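Local coordinates for purine nucleoside phosphorylase (Grouper iridovirus, PDB 3KHS), which probably catalyses the phosphorolysis of purine nucleosides such as inosine and guanosine, freeing the base and ribose 1-phosphate in purine salvage, at residues V109-A114 with A270-V275; G115-S120 with A201-L206; D125-R130 with S211-M216; Y189-G194 with T218-I223. One frame throughout, in Å; residues are numbered along the deposited sequence.

Contact 1 (V109-A114 with A270-V275); sequences VLTNAA and ALVKLV. With PO4 (phosphate ion), chain G.
Val109 overlaps Val272 methyl to methyl: CG1 of Val109 stands 4.4 Å from CG1 of Val272, where strand 107-116 lies beneath the C-terminal helix 257-279. The second methyl of the same helical valine, Val272 CG2, reaches forward to Thr111 CG2, again at 4.4 Å, so Val272 spans two strand residues that point to the same side of the sheet. Both separations are somewhat loose for methyl groups. With OG1 between the backbone N and the carbonyl carbon (chi1 63°) and bonded to the backbone of Val27 and Gly29, Thr111 has its methyl left for the helix. Beyond the helix, the strand becomes polar. The backbone N of Ala113 donates to O1 of a bound phosphate at 2.9 Å, with an N-H...O angle of 154°, and Asn112 CB lies 3.3 Å from the same O1. Ser30, Arg81, His83 and Ser217 also bind this ion, which probably came from the crystallisation liquor but occupies a site consistent with the phosphate substrate of a phosphorylase. The strand thus changes character along its length: its helix-facing residues meet purely through dispersion and the exclusion of water, while its far part presents a backbone N-H to an anion.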
loop_
_atom_site.group_PDB
_atom_site.type_symbol
_atom_site.label_atom_id
_atom_site.label_comp_id
_atom_site.label_asym_id
_atom_site.label_seq_id
_atom_site.Cartn_x
_atom_site.Cartn_y
_atom_site.Cartn_z
ATOM N N VAL B 109 25.767 -6.637 5.664
ATOM C CA VAL B 109 25.711 -7.451 4.445
ATOM C C VAL B 109 24.427 -8.297 4.544
ATOM O O VAL B 109 24.317 -9.178 5.412
ATOM C CB VAL B 109 26.919 -8.419 4.337
ATOM C CG1 VAL B 109 26.815 -9.239 3.038
ATOM C CG2 VAL B 109 28.259 -7.651 4.366
ATOM N N LEU B 110 23.472 -8.027 3.654
ATOM C CA LEU B 110 22.188 -8.731 3.628
ATOM C C LEU B 110 22.111 -9.723 2.469
ATOM O O LEU B 110 22.634 -9.476 1.391
ATOM C CB LEU B 110 21.027 -7.747 3.428
ATOM C CG LEU B 110 20.709 -6.402 4.115
ATOM C CD1 LEU B 110 19.978 -6.614 5.396
ATOM C CD2 LEU B 110 21.964 -5.589 4.300
ATOM N N THR B 111 21.444 -10.840 2.695
ATOM C CA THR B 111 21.245 -11.839 1.662
ATOM C C THR B 111 19.762 -12.212 1.679
ATOM O O THR B 111 19.077 -12.014 2.698
ATOM C CB THR B 111 22.057 -13.111 1.932
ATOM O OG1 THR B 111 21.611 -13.713 3.154
ATOM C CG2 THR B 111 23.542 -12.793 1.995
ATOM N N ASN B 112 19.264 -12.720 0.552
ATOM C CA ASN B 112 17.875 -13.163 0.471
ATOM C C ASN B 112 17.732 -14.067 -0.733
ATOM O O ASN B 112 18.637 -14.163 -1.563
ATOM C CB ASN B 112 16.914 -11.984 0.349
ATOM C CG ASN B 112 17.088 -11.195 -0.945
ATOM O OD1 ASN B 112 17.141 -11.766 -2.032
ATOM N ND2 ASN B 112 17.135 -9.875 -0.834
ATOM N N ALA B 113 16.602 -14.752 -0.799
ATOM C CA ALA B 113 16.280 -15.630 -1.911
ATOM C C ALA B 113 15.203 -14.829 -2.640
ATOM O O ALA B 113 14.291 -14.297 -1.998
ATOM C CB ALA B 113 15.713 -16.951 -1.398
ATOM N N ALA B 114 15.328 -14.697 -3.957
ATOM C CA ALA B 114 14.352 -13.936 -4.718
ATOM C C ALA B 114 14.014 -14.572 -6.067
ATOM O O ALA B 114 14.695 -15.481 -6.512
ATOM C CB ALA B 114 14.852 -12.546 -4.916
ATOM N N ALA B 270 31.008 -18.379 0.550
ATOM C CA ALA B 270 32.327 -18.027 0.046
ATOM C C ALA B 270 32.362 -16.560 -0.361
ATOM O O ALA B 270 33.288 -15.823 -0.002
ATOM C CB ALA B 270 32.674 -18.903 -1.141
ATOM N N LEU B 271 31.352 -16.137 -1.115
ATOM C CA LEU B 271 31.262 -14.748 -1.577
ATOM C C LEU B 271 31.279 -13.755 -0.415
ATOM O O LEU B 271 32.022 -12.780 -0.435
ATOM C CB LEU B 271 29.983 -14.541 -2.410
ATOM C CG LEU B 271 29.635 -13.121 -2.919
ATOM C CD1 LEU B 271 30.748 -12.576 -3.758
ATOM C CD2 LEU B 271 28.368 -13.138 -3.758
ATOM N N VAL B 272 30.443 -13.999 0.589
ATOM C CA VAL B 272 30.364 -13.132 1.757
ATOM C C VAL B 272 31.709 -13.058 2.499
ATOM O O VAL B 272 32.127 -11.977 2.921
ATOM C CB VAL B 272 29.226 -13.628 2.748
ATOM C CG1 VAL B 272 29.231 -12.808 4.036
ATOM C CG2 VAL B 272 27.857 -13.461 2.094
ATOM N N LYS B 273 32.381 -14.204 2.647
ATOM C CA LYS B 273 33.668 -14.245 3.332
ATOM C C LYS B 273 34.714 -13.429 2.588
ATOM O O LYS B 273 35.397 -12.587 3.192
ATOM C CB LYS B 273 34.146 -15.688 3.502
ATOM C CG LYS B 273 33.230 -16.505 4.392
ATOM C CD LYS B 273 33.737 -17.927 4.655
ATOM C CE LYS B 273 35.121 -17.931 5.300
ATOM N NZ LYS B 273 35.560 -19.317 5.666
ATOM N N LEU B 274 34.821 -13.647 1.279
ATOM C CA LEU B 274 35.800 -12.909 0.486
ATOM C C LEU B 274 35.503 -11.419 0.547
ATOM O O LEU B 274 36.419 -10.600 0.565
ATOM C CB LEU B 274 35.795 -13.372 -0.978
ATOM C CG LEU B 274 37.152 -13.488 -1.703
ATOM C CD1 LEU B 274 36.877 -13.546 -3.198
ATOM C CD2 LEU B 274 38.092 -12.303 -1.377
ATOM N N VAL B 275 34.221 -11.072 0.580
ATOM C CA VAL B 275 33.805 -9.669 0.624
ATOM C C VAL B 275 34.231 -9.042 1.955
ATOM O O VAL B 275 34.654 -7.887 2.019
ATOM C CB VAL B 275 32.254 -9.542 0.452
ATOM C CG1 VAL B 275 31.792 -8.152 0.802
ATOM C CG2 VAL B 275 31.869 -9.850 -0.980
HETATM P P PO4 G . 14.109 -13.902 2.278
HETATM O O1 PO4 G . 15.420 -14.483 1.883
HETATM O O2 PO4 G . 14.147 -13.507 3.722
HETATM O O3 PO4 G . 13.821 -12.689 1.459
HETATM O O4 PO4 G . 13.041 -14.916 2.060
#

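Contact 2 (G115-S120 with A201-L206); sequences GGLNPS and AECKIL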
loop_
_atom_site.group_PDB
_atom_site.type_symbol
_atom_site.label_atom_id
_atom_site.label_comp_id
_atom_site.label_asym_id
_atom_site.label_seq_id
_atom_site.Cartn_x
_atom_site.Cartn_y
_atom_site.Cartn_z
ATOM N N GLY B 115 12.933 -14.094 -6.675
ATOM C CA GLY B 115 12.514 -14.580 -7.972
ATOM C C GLY B 115 13.068 -13.657 -9.036
ATOM O O GLY B 115 12.913 -12.433 -8.937
ATOM N N GLY B 116 13.743 -14.228 -10.031
ATOM C CA GLY B 116 14.304 -13.407 -11.083
ATOM C C GLY B 116 13.290 -13.032 -12.158
ATOM O O GLY B 116 12.524 -13.868 -12.599
ATOM N N LEU B 117 13.291 -11.770 -12.560
ATOM C CA LEU B 117 12.409 -11.257 -13.588
ATOM C C LEU B 117 13.271 -10.956 -14.823
ATOM O O LEU B 117 12.804 -11.057 -15.957
ATOM C CB LEU B 117 11.731 -9.986 -13.085
ATOM C CG LEU B 117 10.774 -10.213 -11.894
ATOM C CD1 LEU B 117 10.530 -8.933 -11.146
ATOM C CD2 LEU B 117 9.444 -10.807 -12.396
ATOM N N ASN B 118 14.534 -10.598 -14.594
ATOM C CA ASN B 118 15.467 -10.287 -15.671
ATOM C C ASN B 118 15.682 -11.504 -16.573
ATOM O O ASN B 118 16.124 -12.553 -16.125
ATOM C CB ASN B 118 16.809 -9.833 -15.091
ATOM C CG ASN B 118 17.733 -9.237 -16.147
ATOM O OD1 ASN B 118 18.149 -9.911 -17.084
ATOM N ND2 ASN B 118 18.041 -7.975 -15.999
ATOM N N PRO B 119 15.411 -11.352 -17.872
ATOM C CA PRO B 119 15.542 -12.408 -18.889
ATOM C C PRO B 119 16.825 -13.227 -18.856
ATOM O O PRO B 119 16.817 -14.392 -19.223
ATOM C CB PRO B 119 15.421 -11.648 -20.214
ATOM C CG PRO B 119 14.653 -10.418 -19.848
ATOM C CD PRO B 119 15.206 -10.038 -18.500
ATOM N N SER B 120 17.925 -12.625 -18.430
ATOM C CA SER B 120 19.190 -13.351 -18.439
ATOM C C SER B 120 19.569 -14.045 -17.131
ATOM O O SER B 120 20.602 -14.688 -17.044
ATOM C CB SER B 120 20.317 -12.417 -18.868
ATOM O OG SER B 120 20.314 -11.274 -18.052
ATOM N N ALA B 201 -0.434 -10.669 -14.250
ATOM C CA ALA B 201 -0.688 -9.265 -14.515
ATOM C C ALA B 201 0.105 -8.346 -13.567
ATOM O O ALA B 201 0.490 -7.242 -13.954
ATOM C CB ALA B 201 -2.164 -8.969 -14.414
ATOM N N GLU B 202 0.341 -8.787 -12.335
ATOM C CA GLU B 202 1.109 -7.977 -11.378
ATOM C C GLU B 202 2.596 -8.027 -11.747
ATOM O O GLU B 202 3.304 -7.036 -11.689
ATOM C CB GLU B 202 0.892 -8.483 -9.951
ATOM C CG GLU B 202 -0.483 -8.138 -9.434
ATOM C CD GLU B 202 -0.918 -8.960 -8.245
ATOM O OE1 GLU B 202 -0.224 -9.936 -7.900
ATOM O OE2 GLU B 202 -1.979 -8.634 -7.666
ATOM N N CYS B 203 3.042 -9.202 -12.154
ATOM C CA CYS B 203 4.427 -9.432 -12.544
ATOM C C CYS B 203 4.751 -8.499 -13.705
ATOM O O CYS B 203 5.822 -7.907 -13.767
ATOM C CB CYS B 203 4.586 -10.893 -12.916
ATOM S SG CYS B 203 6.050 -11.384 -13.849
ATOM N N LYS B 204 3.805 -8.340 -14.612
ATOM C CA LYS B 204 3.999 -7.442 -15.730
ATOM C C LYS B 204 4.233 -6.046 -15.228
ATOM O O LYS B 204 5.114 -5.359 -15.714
ATOM C CB LYS B 204 2.782 -7.444 -16.643
ATOM C CG LYS B 204 2.746 -8.683 -17.512
ATOM C CD LYS B 204 1.454 -8.815 -18.292
ATOM C CE LYS B 204 1.399 -10.190 -18.930
ATOM N NZ LYS B 204 0.227 -10.358 -19.832
ATOM N N ILE B 205 3.441 -5.612 -14.257
ATOM C CA ILE B 205 3.615 -4.277 -13.724
ATOM C C ILE B 205 5.010 -4.125 -13.091
ATOM O O ILE B 205 5.686 -3.108 -13.270
ATOM C CB ILE B 205 2.543 -3.983 -12.709
ATOM C CG1 ILE B 205 1.190 -3.884 -13.426
ATOM C CG2 ILE B 205 2.900 -2.726 -11.955
ATOM C CD1 ILE B 205 -0.049 -4.150 -12.489
ATOM N N LEU B 206 5.464 -5.158 -12.401
ATOM C CA LEU B 206 6.770 -5.114 -11.768
ATOM C C LEU B 206 7.884 -4.971 -12.807
ATOM O O LEU B 206 8.911 -4.336 -12.538
ATOM C CB LEU B 206 6.991 -6.363 -10.941
ATOM C CG LEU B 206 6.638 -6.263 -9.462
ATOM C CD1 LEU B 206 5.314 -5.553 -9.235
ATOM C CD2 LEU B 206 6.651 -7.660 -8.877
#
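Apolar packing joins the two segments, and Leu117, in the loop just after strand 107-116, supplies all of it on its side. Its CD2 lies 3.7 Å from SG of Cys203, and its CD1 approaches CB of Leu206 at 4.4 Å, so the forked end of the leucine straddles one turn of helix 200-208. The Cys203 sulfur, anti to its own backbone N (chi1 164°), projects outward from the helix to the leucine methyl and forms a disulfide with Cys246.

Polar interactions hold the loop just beyond the leucine. Asn118 OD1 accepts the backbone N of Ser120 at 3.0 Å, in the carbonyl plane on a lone pair and nearly straight at 166°, which makes an Asx turn. The hydroxyl OG of Ser120 donates to that same OD1 at 2.7 Å, from a position tilted off the plane. Two donors therefore grip one amide oxygen, while ND2 of Asn118 bonds to Asp212.

The contact lies where strand 107-116 runs out between strands 213-215 and 231-241. Val214 touches both leucines, and helix 200-208 turns another flank to a second subunit, where Glu202 bonds to the backbone N of that subunit's Asn134.

Contact 3 (D125-R130 with S211-M216); sequences DFMVVR and SDAVGM
Met127 extends toward the 211-216 segment with CG anti to the backbone N (chi1 -179°) and SD again anti along the chain, before a bend at chi3 of 86° swings CE aside. The sulfur is thereby left to touch two neighbouring residues: SD lies 3.8 Å from CB of Asp212 and 4.0 Å from CB of Ala213. The methionine crosses the aspartate side chain at about a right angle, meeting its methylene and not its carboxylate.

In Asp212, CG sits beside the backbone N and anti to the carbonyl carbon, which turns the carboxylate away from the sulfur and leaves the methylene facing it. Both oxygens have partners elsewhere: OD2 accepts from the backbone N of Val188, and OD1 from ND2 of Asn118. Arg130 comes near this group with its guanidinium, NH1 standing 4.2 Å from Asp212 OD2. The oxygen lies well out of the guanidinium plane and no N-H points at it, so the pair is a long-range attraction of opposite charges, likely to be modest because the arginine is exposed. The backbone N-H of Val188 and the amide of Asn118 probably do more to fix the carboxylate.

The two short strands, 126-129 and 213-215, are not paired with each other; Met127 and Ala213 have CA atoms 8.1 Å apart. Strand 184-191 runs parallel to both and bridges them, while 107-116 and 231-241 connect them by the other way round. Side chains directed inward from such a closed circuit of strands fill the interior of the mixed beta-barrel that this phosphorylase fold is built on.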
loop_
_atom_site.group_PDB
_atom_site.type_symbol
_atom_site.label_atom_id
_atom_site.label_comp_id
_atom_site.label_asym_id
_atom_site.label_seq_id
_atom_site.Cartn_x
_atom_site.Cartn_y
_atom_site.Cartn_z
ATOM N N ASP B 125 21.759 -18.194 -9.842
ATOM C CA ASP B 125 22.542 -16.973 -10.003
ATOM C C ASP B 125 22.473 -16.095 -8.754
ATOM O O ASP B 125 21.639 -16.295 -7.870
ATOM C CB ASP B 125 22.039 -16.133 -11.175
ATOM C CG ASP B 125 22.360 -16.739 -12.529
ATOM O OD1 ASP B 125 22.950 -17.844 -12.570
ATOM O OD2 ASP B 125 22.012 -16.094 -13.551
ATOM N N PHE B 126 23.365 -15.110 -8.706
ATOM C CA PHE B 126 23.416 -14.145 -7.622
ATOM C C PHE B 126 23.136 -12.779 -8.229
ATOM O O PHE B 126 23.615 -12.474 -9.317
ATOM C CB PHE B 126 24.816 -14.096 -7.004
ATOM C CG PHE B 126 25.155 -15.264 -6.109
ATOM C CD1 PHE B 126 26.470 -15.476 -5.706
ATOM C CD2 PHE B 126 24.183 -16.126 -5.654
ATOM C CE1 PHE B 126 26.801 -16.529 -4.864
ATOM C CE2 PHE B 126 24.515 -17.186 -4.805
ATOM C CZ PHE B 126 25.825 -17.382 -4.414
ATOM N N MET B 127 22.358 -11.954 -7.544
ATOM C CA MET B 127 22.121 -10.606 -8.037
ATOM C C MET B 127 22.517 -9.644 -6.939
ATOM O O MET B 127 21.853 -9.553 -5.910
ATOM C CB MET B 127 20.660 -10.331 -8.403
ATOM C CG MET B 127 20.516 -8.904 -8.924
ATOM S SD MET B 127 18.887 -8.237 -9.069
ATOM C CE MET B 127 18.636 -7.617 -7.415
ATOM N N VAL B 128 23.619 -8.949 -7.165
ATOM C CA VAL B 128 24.103 -7.958 -6.234
ATOM C C VAL B 128 23.118 -6.808 -6.414
ATOM O O VAL B 128 22.809 -6.431 -7.554
ATOM C CB VAL B 128 25.540 -7.534 -6.626
ATOM C CG1 VAL B 128 25.893 -6.226 -5.986
ATOM C CG2 VAL B 128 26.523 -8.620 -6.214
ATOM N N VAL B 129 22.630 -6.246 -5.309
ATOM C CA VAL B 129 21.635 -5.184 -5.395
ATOM C C VAL B 129 22.180 -3.783 -5.544
ATOM O O VAL B 129 22.936 -3.308 -4.702
ATOM C CB VAL B 129 20.668 -5.216 -4.173
ATOM C CG1 VAL B 129 19.588 -4.170 -4.337
ATOM C CG2 VAL B 129 20.055 -6.587 -4.050
ATOM N N ARG B 130 21.774 -3.109 -6.614
ATOM C CA ARG B 130 22.250 -1.760 -6.859
ATOM C C ARG B 130 21.213 -0.738 -6.451
ATOM O O ARG B 130 21.526 0.420 -6.220
ATOM C CB ARG B 130 22.609 -1.562 -8.343
ATOM C CG ARG B 130 21.417 -1.311 -9.245
ATOM C CD ARG B 130 21.808 -0.895 -10.680
ATOM N NE ARG B 130 20.840 0.083 -11.190
ATOM C CZ ARG B 130 19.926 -0.180 -12.114
ATOM N NH1 ARG B 130 19.856 -1.387 -12.653
ATOM N NH2 ARG B 130 19.056 0.750 -12.471
ATOM N N SER B 211 11.992 -3.825 -12.479
ATOM C CA SER B 211 12.495 -4.772 -11.499
ATOM C C SER B 211 13.284 -5.903 -12.154
ATOM O O SER B 211 12.863 -6.442 -13.180
ATOM C CB SER B 211 11.338 -5.407 -10.724
ATOM O OG SER B 211 10.401 -4.457 -10.261
ATOM N N ASP B 212 14.403 -6.282 -11.545
ATOM C CA ASP B 212 15.209 -7.373 -12.046
ATOM C C ASP B 212 14.912 -8.634 -11.254
ATOM O O ASP B 212 15.107 -9.752 -11.739
ATOM C CB ASP B 212 16.701 -7.052 -11.922
ATOM C CG ASP B 212 17.147 -5.981 -12.891
ATOM O OD1 ASP B 212 17.124 -6.227 -14.129
ATOM O OD2 ASP B 212 17.508 -4.897 -12.400
ATOM N N ALA B 213 14.470 -8.452 -10.018
ATOM C CA ALA B 213 14.140 -9.572 -9.146
ATOM C C ALA B 213 13.118 -9.079 -8.122
ATOM O O ALA B 213 13.042 -7.876 -7.850
ATOM C CB ALA B 213 15.408 -10.103 -8.448
ATOM N N VAL B 214 12.322 -9.999 -7.581
ATOM C CA VAL B 214 11.291 -9.644 -6.601
ATOM C C VAL B 214 11.344 -10.549 -5.383
ATOM O O VAL B 214 11.497 -11.767 -5.498
ATOM C CB VAL B 214 9.876 -9.719 -7.224
ATOM C CG1 VAL B 214 9.600 -11.114 -7.751
ATOM C CG2 VAL B 214 8.828 -9.329 -6.205
ATOM N N GLY B 215 11.251 -9.934 -4.210
ATOM C CA GLY B 215 11.271 -10.686 -2.970
ATOM C C GLY B 215 10.431 -9.988 -1.898
ATOM O O GLY B 215 9.887 -8.919 -2.133
ATOM N N MET B 216 10.342 -10.554 -0.704
ATOM C CA MET B 216 9.506 -9.937 0.309
ATOM C C MET B 216 10.257 -9.410 1.535
ATOM O O MET B 216 9.707 -9.400 2.653
ATOM C CB MET B 216 8.417 -10.930 0.724
ATOM C CG MET B 216 7.599 -11.497 -0.466
ATOM S SD MET B 216 6.808 -13.069 -0.052
ATOM C CE MET B 216 6.069 -13.539 -1.618
#

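Contact 4 (Y189-G194 with T218-I223); sequences YCCVNG and TAPETI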
loop_
_atom_site.group_PDB
_atom_site.type_symbol
_atom_site.label_atom_id
_atom_site.label_comp_id
_atom_site.label_asym_id
_atom_site.label_seq_id
_atom_site.Cartn_x
_atom_site.Cartn_y
_atom_site.Cartn_z
ATOM N N TYR B 189 16.228 -4.585 -7.003
ATOM C CA TYR B 189 15.389 -5.498 -6.182
ATOM C C TYR B 189 14.042 -4.876 -5.874
ATOM O O TYR B 189 13.974 -3.785 -5.336
ATOM C CB TYR B 189 16.075 -5.853 -4.850
ATOM C CG TYR B 189 15.282 -6.790 -3.964
ATOM C CD1 TYR B 189 15.629 -8.141 -3.836
ATOM C CD2 TYR B 189 14.225 -6.306 -3.191
ATOM C CE1 TYR B 189 14.933 -8.997 -2.926
ATOM C CE2 TYR B 189 13.543 -7.134 -2.303
ATOM C CZ TYR B 189 13.902 -8.462 -2.169
ATOM O OH TYR B 189 13.241 -9.190 -1.202
ATOM N N CYS B 190 12.965 -5.547 -6.242
ATOM C CA CYS B 190 11.635 -5.009 -5.945
ATOM C C CYS B 190 11.056 -5.744 -4.745
ATOM O O CYS B 190 10.922 -6.971 -4.762
ATOM C CB CYS B 190 10.669 -5.146 -7.140
ATOM S SG CYS B 190 8.934 -4.633 -6.790
ATOM N N CYS B 191 10.723 -4.981 -3.712
ATOM C CA CYS B 191 10.167 -5.550 -2.500
ATOM C C CYS B 191 8.645 -5.425 -2.444
ATOM O O CYS B 191 8.097 -4.329 -2.613
ATOM C CB CYS B 191 10.771 -4.847 -1.270
ATOM S SG CYS B 191 10.157 -5.539 0.291
ATOM N N VAL B 192 7.971 -6.539 -2.196
ATOM C CA VAL B 192 6.501 -6.550 -2.076
ATOM C C VAL B 192 6.142 -7.146 -0.728
ATOM O O VAL B 192 6.979 -7.794 -0.080
ATOM C CB VAL B 192 5.827 -7.413 -3.160
ATOM C CG1 VAL B 192 6.057 -6.774 -4.520
ATOM C CG2 VAL B 192 6.378 -8.856 -3.105
ATOM N N ASN B 193 4.895 -6.956 -0.312
ATOM C CA ASN B 193 4.469 -7.469 0.970
ATOM C C ASN B 193 4.489 -8.982 1.129
ATOM O O ASN B 193 4.988 -9.506 2.125
ATOM C CB ASN B 193 3.068 -6.976 1.310
ATOM C CG ASN B 193 2.787 -7.061 2.797
ATOM O OD1 ASN B 193 3.021 -6.103 3.531
ATOM N ND2 ASN B 193 2.334 -8.227 3.260
ATOM N N GLY B 194 3.962 -9.693 0.139
ATOM C CA GLY B 194 3.869 -11.138 0.258
ATOM C C GLY B 194 2.629 -11.429 1.143
ATOM O O GLY B 194 1.883 -10.497 1.511
ATOM N N THR B 218 14.415 -7.376 2.820
ATOM C CA THR B 218 15.595 -6.550 2.539
ATOM C C THR B 218 15.460 -5.043 2.403
ATOM O O THR B 218 16.177 -4.307 3.055
ATOM C CB THR B 218 16.277 -7.080 1.268
ATOM O OG1 THR B 218 16.677 -8.438 1.499
ATOM C CG2 THR B 218 17.506 -6.231 0.876
ATOM N N ALA B 219 14.556 -4.579 1.545
ATOM C CA ALA B 219 14.398 -3.145 1.318
ATOM C C ALA B 219 14.095 -2.334 2.569
ATOM O O ALA B 219 14.722 -1.300 2.792
ATOM C CB ALA B 219 13.304 -2.882 0.254
ATOM N N PRO B 220 13.094 -2.757 3.383
ATOM C CA PRO B 220 12.828 -1.965 4.572
ATOM C C PRO B 220 14.012 -2.012 5.530
ATOM O O PRO B 220 14.243 -1.056 6.250
ATOM C CB PRO B 220 11.547 -2.597 5.160
ATOM C CG PRO B 220 11.647 -3.983 4.721
ATOM C CD PRO B 220 12.103 -3.835 3.274
ATOM N N GLU B 221 14.758 -3.109 5.538
ATOM C CA GLU B 221 15.908 -3.214 6.415
ATOM C C GLU B 221 17.038 -2.265 5.997
ATOM O O GLU B 221 17.695 -1.664 6.855
ATOM C CB GLU B 221 16.418 -4.643 6.453
ATOM C CG GLU B 221 15.489 -5.611 7.170
ATOM C CD GLU B 221 15.516 -6.977 6.515
ATOM O OE1 GLU B 221 14.698 -7.221 5.596
ATOM O OE2 GLU B 221 16.377 -7.797 6.895
ATOM N N THR B 222 17.270 -2.119 4.695
ATOM C CA THR B 222 18.329 -1.215 4.241
ATOM C C THR B 222 17.896 0.239 4.378
ATOM O O THR B 222 18.729 1.132 4.500
ATOM C CB THR B 222 18.748 -1.485 2.768
ATOM O OG1 THR B 222 17.632 -1.233 1.889
ATOM C CG2 THR B 222 19.199 -2.929 2.619
ATOM N N ILE B 223 16.595 0.490 4.350
ATOM C CA ILE B 223 16.135 1.863 4.523
ATOM C C ILE B 223 16.510 2.299 5.946
ATOM O O ILE B 223 16.987 3.400 6.164
ATOM C CB ILE B 223 14.604 1.999 4.412
ATOM C CG1 ILE B 223 14.152 1.790 2.966
ATOM C CG2 ILE B 223 14.171 3.379 4.950
ATOM C CD1 ILE B 223 12.634 1.788 2.832
#
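The ring of Tyr189 has CB of Cys191 in plane at its edge, and across the contact CB of Thr218 approaches CZ obliquely at 4.4 Å. Here the end of strand 184-191, part of the mixed beta sheet of the phosphorylase fold, packs on the N-cap residue and first turn of helix 219-227. Tyr189 OH accepts from the backbone N of Ser217, a bond that holds the ring beside the start of the helix. A phosphate and a Tris molecule, both probably from the crystallisation liquor, come within about 4 Å of the tyrosine side chain (nearest atoms), consistent with a pocket here.

Closer packing comes from Cys191, two residues on and on the same side of the strand. Its CB meets CB of Ala219 at 3.5 Å, a snug fit that the small alanine permits. The sulfur, placed anti to the backbone N (chi1 -178°), runs on over the helix start to CD of Pro220 at 3.9 Å.

Thr218 holds the N-cap position, yet its hydroxyl makes no capping bond; OG1 instead pairs with ND2 of Asn112. Glu221 reaches back from the first turn, where its OE1 takes a weak bond from Thr218 N, and its OE2 forms a salt bridge with Arg81. Past the strand, the chain bends at Asn193, whose ND2 donates to Gly194 O at 2.9 Å, almost straight at 176° but from above the carbonyl plane.

From the N-terminal side, strand 107-116 enters first, giving 109-114 to contact 1 and the adjoining 115-120 to contact 2. Contact 1 closes the widest loop, at the C-terminal helix 257-279, and the other three nest inside it. Contact 2 closes at helix 200-208, contact 3 joins strands 126-129 and 213-215 within the sheet, and contact 4 closes at helix 219-227; these three cross one another, so none contains another. Contacts 3 and 4 meet where Cys190 pairs by backbone bonds with Ala213 and Gly215, and contacts 1 and 4 where Leu110 packs on Thr222. Contacts 1, 2 and 4 bring in the helices; contacts 2, 3 and 4 also reach the second subunit and contact 4 the third.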